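Local coordinates for ESX-1 secretion system protein eccD1 (Mycobacterium tuberculosis, PDB 4KV2) that forms part of the ESX-1 type VII secretion system, which delivers virulence factors such as EsxA and EsxB to host cells during infection, at residues I10-R15 with F53-Q58; R15-V20 with A36-V41; V60-R65 with L71-S76. All coordinates share one frame; numbering follows the deposited sequence.

Contact 1. Residues I10-R15 with F53-Q58; sequences ILTGRR and FDFTAQ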
loop_
_atom_site.group_PDB
_atom_site.type_symbol
_atom_site.label_atom_id
_atom_site.label_comp_id
_atom_site.label_asym_id
_atom_site.label_seq_id
_atom_site.Cartn_x
_atom_site.Cartn_y
_atom_site.Cartn_z
ATOM N N ILE A 10 -6.166 -1.715 11.829
ATOM C CA ILE A 10 -7.470 -1.259 11.388
ATOM C C ILE A 10 -8.564 -2.089 12.050
ATOM O O ILE A 10 -8.568 -3.323 11.930
ATOM C CB ILE A 10 -7.647 -1.413 9.851
ATOM C CG1 ILE A 10 -6.524 -0.692 9.108
ATOM C CG2 ILE A 10 -9.031 -0.911 9.417
ATOM C CD1 ILE A 10 -6.319 0.768 9.493
ATOM N N LEU A 11 -9.479 -1.415 12.731
ATOM C CA LEU A 11 -10.691 -2.036 13.281
ATOM C C LEU A 11 -11.851 -1.989 12.279
ATOM O O LEU A 11 -12.252 -0.921 11.869
ATOM C CB LEU A 11 -11.112 -1.285 14.549
ATOM C CG LEU A 11 -12.287 -1.838 15.376
ATOM C CD1 LEU A 11 -12.056 -3.290 15.809
ATOM C CD2 LEU A 11 -12.464 -0.943 16.585
ATOM N N THR A 12 -12.397 -3.145 11.928
ATOM C CA THR A 12 -13.565 -3.271 11.071
ATOM C C THR A 12 -14.559 -4.139 11.841
ATOM O O THR A 12 -14.455 -5.365 11.858
ATOM C CB THR A 12 -13.232 -3.916 9.712
ATOM O OG1 THR A 12 -12.124 -3.243 9.101
ATOM C CG2 THR A 12 -14.402 -3.814 8.783
ATOM N N GLY A 13 -15.514 -3.483 12.505
ATOM C CA GLY A 13 -16.451 -4.155 13.404
ATOM C C GLY A 13 -15.665 -4.742 14.557
ATOM O O GLY A 13 -15.110 -4.002 15.370
ATOM N N ARG A 14 -15.580 -6.065 14.599
ATOM C CA ARG A 14 -14.870 -6.758 15.670
ATOM C C ARG A 14 -13.503 -7.202 15.234
ATOM O O ARG A 14 -12.738 -7.679 16.050
ATOM C CB ARG A 14 -15.609 -8.020 16.075
ATOM C CG ARG A 14 -16.981 -7.764 16.614
ATOM C CD ARG A 14 -17.383 -8.839 17.607
ATOM N NE ARG A 14 -18.188 -9.892 17.002
ATOM C CZ ARG A 14 -19.449 -9.738 16.593
ATOM N NH1 ARG A 14 -20.048 -8.550 16.690
ATOM N NH2 ARG A 14 -20.118 -10.771 16.077
ATOM N N ARG A 15 -13.232 -7.104 13.939
ATOM C CA ARG A 15 -12.008 -7.631 13.375
ATOM C C ARG A 15 -10.920 -6.588 13.402
ATOM O O ARG A 15 -11.137 -5.445 13.024
ATOM C CB ARG A 15 -12.224 -8.079 11.937
ATOM C CG ARG A 15 -10.938 -8.558 11.259
ATOM C CD ARG A 15 -10.365 -9.784 11.941
ATOM N NE ARG A 15 -11.192 -10.958 11.691
ATOM C CZ ARG A 15 -11.067 -11.777 10.643
ATOM N NH1 ARG A 15 -10.139 -11.574 9.709
ATOM N NH2 ARG A 15 -11.896 -12.810 10.522
ATOM N N PHE A 53 -19.821 -3.407 8.057
ATOM C CA PHE A 53 -18.922 -2.462 7.378
ATOM C C PHE A 53 -19.047 -2.600 5.865
ATOM O O PHE A 53 -19.009 -3.699 5.331
ATOM C CB PHE A 53 -17.461 -2.658 7.802
ATOM C CG PHE A 53 -16.545 -1.587 7.283
ATOM C CD1 PHE A 53 -16.325 -0.442 8.013
ATOM C CD2 PHE A 53 -15.969 -1.694 6.023
ATOM C CE1 PHE A 53 -15.505 0.569 7.531
ATOM C CE2 PHE A 53 -15.148 -0.685 5.528
ATOM C CZ PHE A 53 -14.925 0.451 6.280
ATOM N N ASP A 54 -19.193 -1.478 5.174
ATOM C CA ASP A 54 -19.394 -1.496 3.730
ATOM C C ASP A 54 -18.184 -0.904 3.016
ATOM O O ASP A 54 -18.002 0.299 3.010
ATOM C CB ASP A 54 -20.662 -0.712 3.391
ATOM C CG ASP A 54 -21.048 -0.793 1.921
ATOM O OD1 ASP A 54 -20.359 -1.494 1.126
ATOM O OD2 ASP A 54 -22.082 -0.164 1.575
ATOM N N PHE A 55 -17.368 -1.766 2.416
ATOM C CA PHE A 55 -16.235 -1.341 1.568
ATOM C C PHE A 55 -16.664 -0.686 0.248
ATOM O O PHE A 55 -15.841 -0.056 -0.426
ATOM C CB PHE A 55 -15.332 -2.542 1.265
ATOM C CG PHE A 55 -14.542 -2.977 2.431
ATOM C CD1 PHE A 55 -13.459 -2.217 2.858
ATOM C CD2 PHE A 55 -14.884 -4.121 3.141
ATOM C CE1 PHE A 55 -12.737 -2.582 3.970
ATOM C CE2 PHE A 55 -14.151 -4.501 4.254
ATOM C CZ PHE A 55 -13.077 -3.733 4.664
ATOM N N THR A 56 -17.937 -0.848 -0.119
ATOM C CA THR A 56 -18.484 -0.307 -1.368
ATOM C C THR A 56 -19.246 0.999 -1.129
ATOM O O THR A 56 -19.924 1.505 -2.010
ATOM C CB THR A 56 -19.384 -1.338 -2.112
ATOM O OG1 THR A 56 -20.526 -1.684 -1.324
ATOM C CG2 THR A 56 -18.625 -2.605 -2.427
ATOM N N ALA A 57 -19.115 1.554 0.066
ATOM C CA ALA A 57 -19.687 2.858 0.390
ATOM C C ALA A 57 -19.164 3.937 -0.557
ATOM O O ALA A 57 -17.986 3.947 -0.901
ATOM C CB ALA A 57 -19.359 3.235 1.831
ATOM N N GLN A 58 -20.039 4.854 -0.961
ATOM C CA GLN A 58 -19.623 5.953 -1.819
ATOM C C GLN A 58 -19.056 7.059 -0.967
ATOM O O GLN A 58 -19.206 7.045 0.238
ATOM C CB GLN A 58 -20.805 6.460 -2.643
ATOM C CG GLN A 58 -21.425 5.382 -3.505
ATOM C CD GLN A 58 -22.653 5.878 -4.234
ATOM O OE1 GLN A 58 -23.773 5.700 -3.781
ATOM N NE2 GLN A 58 -22.437 6.525 -5.361
#

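Contact 2. Residues R15-V20 with A36-V41; sequences RMTDLV and AVLSEV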
loop_
_atom_site.group_PDB
_atom_site.type_symbol
_atom_site.label_atom_id
_atom_site.label_comp_id
_atom_site.label_asym_id
_atom_site.label_seq_id
_atom_site.Cartn_x
_atom_site.Cartn_y
_atom_site.Cartn_z
ATOM N N ARG A 15 -13.232 -7.104 13.939
ATOM C CA ARG A 15 -12.008 -7.631 13.375
ATOM C C ARG A 15 -10.920 -6.588 13.402
ATOM O O ARG A 15 -11.137 -5.445 13.024
ATOM C CB ARG A 15 -12.224 -8.079 11.937
ATOM C CG ARG A 15 -10.938 -8.558 11.259
ATOM C CD ARG A 15 -10.365 -9.784 11.941
ATOM N NE ARG A 15 -11.192 -10.958 11.691
ATOM C CZ ARG A 15 -11.067 -11.777 10.643
ATOM N NH1 ARG A 15 -10.139 -11.574 9.709
ATOM N NH2 ARG A 15 -11.896 -12.810 10.522
ATOM N N MET A 16 -9.735 -6.998 13.820
ATOM C CA MET A 16 -8.569 -6.165 13.686
ATOM C C MET A 16 -7.690 -6.701 12.563
ATOM O O MET A 16 -7.504 -7.910 12.432
ATOM C CB MET A 16 -7.791 -6.158 14.985
ATOM C CG MET A 16 -8.490 -5.414 16.104
ATOM S SD MET A 16 -7.521 -5.656 17.600
ATOM C CE MET A 16 -8.505 -4.608 18.672
ATOM N N THR A 17 -7.128 -5.790 11.790
ATOM C CA THR A 17 -6.181 -6.137 10.767
ATOM C C THR A 17 -4.916 -5.272 10.885
ATOM O O THR A 17 -4.971 -4.052 10.712
ATOM C CB THR A 17 -6.795 -5.980 9.362
ATOM O OG1 THR A 17 -8.045 -6.704 9.293
ATOM C CG2 THR A 17 -5.861 -6.516 8.322
ATOM N N ASP A 18 -3.768 -5.905 11.121
ATOM C CA ASP A 18 -2.523 -5.149 11.257
ATOM C C ASP A 18 -1.977 -4.801 9.890
ATOM O O ASP A 18 -1.874 -5.685 9.038
ATOM C CB ASP A 18 -1.481 -5.921 12.065
ATOM C CG ASP A 18 -1.865 -6.075 13.530
ATOM O OD1 ASP A 18 -2.927 -5.556 13.952
ATOM O OD2 ASP A 18 -1.103 -6.744 14.267
ATOM N N LEU A 19 -1.623 -3.524 9.693
ATOM C CA LEU A 19 -0.993 -3.042 8.443
ATOM C C LEU A 19 0.325 -2.335 8.728
ATOM O O LEU A 19 0.575 -1.906 9.857
ATOM C CB LEU A 19 -1.897 -2.037 7.718
ATOM C CG LEU A 19 -3.327 -2.480 7.400
ATOM C CD1 LEU A 19 -4.047 -1.292 6.776
ATOM C CD2 LEU A 19 -3.334 -3.687 6.458
ATOM N N VAL A 20 1.141 -2.211 7.693
ATOM C CA VAL A 20 2.359 -1.387 7.719
ATOM C C VAL A 20 2.190 -0.331 6.632
ATOM O O VAL A 20 2.117 -0.675 5.462
ATOM C CB VAL A 20 3.614 -2.215 7.434
ATOM C CG1 VAL A 20 4.868 -1.345 7.488
ATOM C CG2 VAL A 20 3.736 -3.376 8.415
ATOM N N ALA A 36 -8.966 -0.955 -0.889
ATOM C CA ALA A 36 -9.123 -2.034 -1.842
ATOM C C ALA A 36 -8.508 -3.359 -1.339
ATOM O O ALA A 36 -9.105 -4.433 -1.455
ATOM C CB ALA A 36 -8.547 -1.623 -3.170
ATOM N N VAL A 37 -7.315 -3.247 -0.758
ATOM C CA VAL A 37 -6.623 -4.401 -0.153
ATOM C C VAL A 37 -7.444 -4.989 0.991
ATOM O O VAL A 37 -7.648 -6.219 1.045
ATOM C CB VAL A 37 -5.205 -3.993 0.325
ATOM C CG1 VAL A 37 -4.598 -5.069 1.216
ATOM C CG2 VAL A 37 -4.324 -3.703 -0.878
ATOM N N LEU A 38 -7.943 -4.127 1.888
ATOM C CA LEU A 38 -8.690 -4.606 3.059
ATOM C C LEU A 38 -9.980 -5.285 2.614
ATOM O O LEU A 38 -10.355 -6.329 3.155
ATOM C CB LEU A 38 -9.005 -3.480 4.024
ATOM C CG LEU A 38 -7.825 -2.993 4.848
ATOM C CD1 LEU A 38 -8.167 -1.650 5.446
ATOM C CD2 LEU A 38 -7.541 -3.998 5.947
ATOM N N SER A 39 -10.616 -4.723 1.574
ATOM C CA SER A 39 -11.797 -5.360 0.999
ATOM C C SER A 39 -11.498 -6.805 0.553
ATOM O O SER A 39 -12.326 -7.697 0.742
ATOM C CB SER A 39 -12.355 -4.538 -0.193
ATOM O OG SER A 39 -13.536 -5.152 -0.730
ATOM N N GLU A 40 -10.335 -7.039 -0.052
ATOM C CA GLU A 40 -9.970 -8.390 -0.525
ATOM C C GLU A 40 -9.666 -9.273 0.683
ATOM O O GLU A 40 -10.144 -10.420 0.792
ATOM C CB GLU A 40 -8.737 -8.341 -1.436
ATOM C CG GLU A 40 -8.909 -7.527 -2.707
ATOM C CD GLU A 40 -9.315 -8.350 -3.914
ATOM O OE1 GLU A 40 -9.312 -9.595 -3.839
ATOM O OE2 GLU A 40 -9.601 -7.733 -4.964
ATOM N N VAL A 41 -8.885 -8.724 1.609
ATOM C CA VAL A 41 -8.471 -9.476 2.807
ATOM C C VAL A 41 -9.692 -9.962 3.571
ATOM O O VAL A 41 -9.710 -11.089 4.033
ATOM C CB VAL A 41 -7.544 -8.640 3.725
ATOM C CG1 VAL A 41 -7.327 -9.312 5.072
ATOM C CG2 VAL A 41 -6.196 -8.440 3.073
#

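Contact 3. Residues V60-R65 with L71-S76; sequences VWAFAR and LKLDQS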
loop_
_atom_site.group_PDB
_atom_site.type_symbol
_atom_site.label_atom_id
_atom_site.label_comp_id
_atom_site.label_asym_id
_atom_site.label_seq_id
_atom_site.Cartn_x
_atom_site.Cartn_y
_atom_site.Cartn_z
ATOM N N VAL A 60 -15.808 9.905 0.179
ATOM C CA VAL A 60 -14.372 10.085 0.230
ATOM C C VAL A 60 -13.887 9.357 1.449
ATOM O O VAL A 60 -14.320 9.689 2.544
ATOM C CB VAL A 60 -14.052 11.595 0.321
ATOM C CG1 VAL A 60 -12.551 11.841 0.403
ATOM C CG2 VAL A 60 -14.669 12.341 -0.862
ATOM N N TRP A 61 -13.013 8.364 1.271
ATOM C CA TRP A 61 -12.453 7.578 2.387
ATOM C C TRP A 61 -11.348 8.335 3.136
ATOM O O TRP A 61 -10.571 9.053 2.532
ATOM C CB TRP A 61 -11.875 6.261 1.886
ATOM C CG TRP A 61 -12.902 5.251 1.476
ATOM C CD1 TRP A 61 -13.243 4.908 0.218
ATOM C CD2 TRP A 61 -13.712 4.462 2.347
ATOM N NE1 TRP A 61 -14.220 3.934 0.233
ATOM C CE2 TRP A 61 -14.541 3.661 1.536
ATOM C CE3 TRP A 61 -13.822 4.360 3.735
ATOM C CZ2 TRP A 61 -15.457 2.739 2.069
ATOM C CZ3 TRP A 61 -14.753 3.437 4.278
ATOM C CH2 TRP A 61 -15.555 2.648 3.433
ATOM N N ALA A 62 -11.285 8.154 4.455
ATOM C CA ALA A 62 -10.193 8.707 5.278
ATOM C C ALA A 62 -9.994 7.767 6.446
ATOM O O ALA A 62 -10.845 6.909 6.715
ATOM C CB ALA A 62 -10.517 10.107 5.763
ATOM N N PHE A 63 -8.847 7.915 7.105
ATOM C CA PHE A 63 -8.575 7.222 8.356
ATOM C C PHE A 63 -9.101 8.061 9.513
ATOM O O PHE A 63 -9.143 9.300 9.433
ATOM C CB PHE A 63 -7.099 7.043 8.573
ATOM C CG PHE A 63 -6.438 6.151 7.561
ATOM C CD1 PHE A 63 -6.531 4.771 7.670
ATOM C CD2 PHE A 63 -5.714 6.685 6.501
ATOM C CE1 PHE A 63 -5.896 3.943 6.754
ATOM C CE2 PHE A 63 -5.084 5.852 5.576
ATOM C CZ PHE A 63 -5.172 4.475 5.715
ATOM N N ALA A 64 -9.515 7.381 10.568
ATOM C CA ALA A 64 -9.956 8.049 11.775
ATOM C C ALA A 64 -9.611 7.199 12.972
ATOM O O ALA A 64 -9.663 5.960 12.928
ATOM C CB ALA A 64 -11.454 8.298 11.737
ATOM N N ARG A 65 -9.257 7.851 14.062
ATOM C CA ARG A 65 -9.201 7.154 15.333
ATOM C C ARG A 65 -10.631 6.753 15.704
ATOM O O ARG A 65 -11.559 7.478 15.375
ATOM C CB ARG A 65 -8.574 8.038 16.394
ATOM C CG ARG A 65 -7.070 8.126 16.214
ATOM C CD ARG A 65 -6.432 8.820 17.392
ATOM N NE ARG A 65 -5.011 9.060 17.215
ATOM C CZ ARG A 65 -4.463 10.146 16.673
ATOM N NH1 ARG A 65 -5.210 11.149 16.214
ATOM N NH2 ARG A 65 -3.132 10.229 16.615
ATOM N N LEU A 71 -8.984 12.049 10.135
ATOM C CA LEU A 71 -7.709 12.692 9.871
ATOM C C LEU A 71 -7.680 13.331 8.498
ATOM O O LEU A 71 -8.198 12.781 7.534
ATOM C CB LEU A 71 -6.545 11.680 9.990
ATOM C CG LEU A 71 -6.502 10.871 11.298
ATOM C CD1 LEU A 71 -5.317 9.900 11.296
ATOM C CD2 LEU A 71 -6.408 11.823 12.475
ATOM N N LYS A 72 -7.039 14.496 8.432
ATOM C CA LYS A 72 -6.806 15.207 7.162
ATOM C C LYS A 72 -5.999 14.360 6.176
ATOM O O LYS A 72 -4.882 13.888 6.476
ATOM C CB LYS A 72 -6.099 16.553 7.405
ATOM C CG LYS A 72 -6.924 17.545 8.211
ATOM C CD LYS A 72 -8.026 18.174 7.369
ATOM C CE LYS A 72 -9.104 18.800 8.233
ATOM N NZ LYS A 72 -8.652 20.092 8.803
ATOM N N LEU A 73 -6.573 14.187 4.990
ATOM C CA LEU A 73 -5.974 13.379 3.937
ATOM C C LEU A 73 -4.691 13.960 3.356
ATOM O O LEU A 73 -3.854 13.209 2.821
ATOM C CB LEU A 73 -6.981 13.164 2.800
ATOM C CG LEU A 73 -8.046 12.108 3.077
ATOM C CD1 LEU A 73 -9.229 12.322 2.147
ATOM C CD2 LEU A 73 -7.487 10.714 2.932
ATOM N N ASP A 74 -4.506 15.268 3.463
ATOM C CA ASP A 74 -3.242 15.875 3.013
ATOM C C ASP A 74 -2.099 15.789 4.027
ATOM O O ASP A 74 -0.995 16.268 3.772
ATOM C CB ASP A 74 -3.440 17.307 2.509
ATOM C CG ASP A 74 -3.889 18.278 3.580
ATOM O OD1 ASP A 74 -4.182 17.901 4.726
ATOM O OD2 ASP A 74 -3.976 19.461 3.256
ATOM N N GLN A 75 -2.356 15.147 5.164
ATOM C CA GLN A 75 -1.345 14.949 6.189
ATOM C C GLN A 75 -0.867 13.506 6.163
ATOM O O GLN A 75 -1.569 12.639 5.688
ATOM C CB GLN A 75 -1.909 15.303 7.567
ATOM C CG GLN A 75 -1.946 16.793 7.830
ATOM C CD GLN A 75 -2.502 17.141 9.209
ATOM O OE1 GLN A 75 -2.348 16.385 10.194
ATOM N NE2 GLN A 75 -3.157 18.288 9.290
ATOM N N SER A 76 0.359 13.291 6.635
ATOM C CA SER A 76 0.921 11.965 6.841
ATOM C C SER A 76 0.505 11.468 8.216
ATOM O O SER A 76 0.056 12.256 9.073
ATOM C CB SER A 76 2.447 12.049 6.786
ATOM O OG SER A 76 2.942 12.843 7.879
HETATM O O HOH W 1 -7.135 10.269 6.479
#

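Contact 1. Residues I10-R15 with F53-Q58
Thr12 meets Phe53 through a single methyl group, and the short contact between them illustrates how the end of a strand can be covered by a distant loop. Thr12 CG2 lies 3.4 Å from Phe53 CB and equally close to Phe53 CG, so it sits at the root of the aromatic side chain and approaches the ring at a slant. The first torsion of Thr12 (chi1 -51°) turns OG1 back beside its own backbone N and leaves the methyl to extend toward the loop, where the two side chains cross at about a right angle. Phe55 adds a second, looser wall, its CZ being 4.3 Å from Thr12 CG2. The two rings also meet each other: the edge of Phe53 is directed at Phe55, and Phe53 CE2 stands 3.4 Å above one face of that ring, displaced toward the rim. Leu50 packs on Thr12 as well, while Leu90 touches Phe53 and Leu38 touches Phe55. Both segments contain a turn next to the contact. Asp54 OD1 accepts Thr56 N at 2.8 Å in an Asx turn, which lies within a type I turn from Asp54 to Ala57. On the strand side, Thr12 N reaches Arg15 O at 2.8 Å and Arg15 N returns to Thr12 O at 3.0 Å; these two bonds close a type II' turn, whose first corner is Gly13 with its positive phi. Such a tight two-residue hairpin, with strand 5-12 leading into strand 15-22, fits the opening β-hairpin of the ubiquitin-like β-grasp fold.

Contact 2. Residues R15-V20 with A36-V41
Residues 15-20 of strand 15-22 run past the C-terminal part of helix 31-41, the two backbones approaching most closely at Thr17 and Leu38, whose CA atoms are 8.2 Å apart. This is the helix-on-sheet layer of the β-grasp fold, in which a helix is laid over one face of the sheet, here at its edge strand. Alternation along the strand selects the residues that take part: Thr17 and Leu19 project toward the helix, whereas Asp18 between them points away and hydrogen-bonds through OD1 to Thr9 OG1 on the neighbouring strand. The helix answers with Leu38. Its CG stands beside the backbone N and opposite the carbonyl carbon (chi1 -75°), and the branch that extends from it presents CD2 to the strand. Thr17 and Leu38 run alongside one another in opposite directions, so that methyl meets methyl: Thr17 CG2 is 3.8 Å from Leu38 CD2, and Thr17 CB follows at 4.0 Å from that same atom. Val41, one turn further along the helix, also directs its side chain toward the strand without coming as close. The layer does not end with this chain, because Met3 of the second subunit packs on Leu19, Val37 and Val41. The interface is buried and wholly apolar in its touching atoms, and one leucine branch serves both strand residues: Leu38 CD2, already against Thr17, lies 4.2 Å from Leu19 CD2.

Contact 3. Residues V60-R65 with L71-S76
Leu73 reaches across to the backbone around Trp61, and its side chain can be followed outward as an example of a loop leucine packing on the backbone and side chains at the start of strand 62-64 and just before it. CB only carries the branch forward, and a first torsion of -78° swings what follows toward Trp61 O. CG of Leu73 lies 4.0 Å from Trp61 O, with Ala62 CB slightly farther off. At the tip both methyls of Leu73 lie against this same Trp61 O, CD2 at 3.5 Å and CD1 at 3.6 Å; CD1 in addition touches Val60 CG1, and CD2 meets Ala62 CA. Ile31 of helix 31-41 also touches Leu73. Two residues earlier the contact becomes polar. Leu71 N donates to Phe63 O at 2.8 Å, arriving nearly in line with the carbonyl (C=O...N 161°) although the N-H itself is bent to 145°. The return bond is made through a water, which accepts from Phe63 N at 3.0 Å and donates to Leu71 O at 2.9 Å. A direct bond and a hydrated one therefore serve the same pair of residues. Leu71 CD2 also comes 4.0 Å from Arg65 NH1, the long arginine chain lying extended across it, while Arg65 NH2 is held by Ala80 O. A type I turn from Lys72 to Gln75 then leads the chain away. Such brief pairing on the outer side of edge strand 62-64 resembles the short extra strand that follows the third strand in ubiquitin-like β-grasp domains.

From the N terminus, strand 5-12 opens contact 1, and the hairpin turn brings in Arg15, which contact 2 shares. Contact 2 closes first, when helix 31-41 returns to strand 15-22, and is nested inside the larger loop that contact 1 closes at 53-58. Contact 3 follows in series, closing a short loop between 60-65 and 71-76. Contacts 1 and 2 meet where Phe55 packs on Leu38 and Ser39. The ring of Trp61 joins contact 1 to contact 3 by lying against Phe53. Contacts 2 and 3 do not touch and flank the centre of the chain. Contact 1 joins hairpin to connecting loop, contact 2 hairpin to helix, and contact 3 the sheet edge to the loop after it.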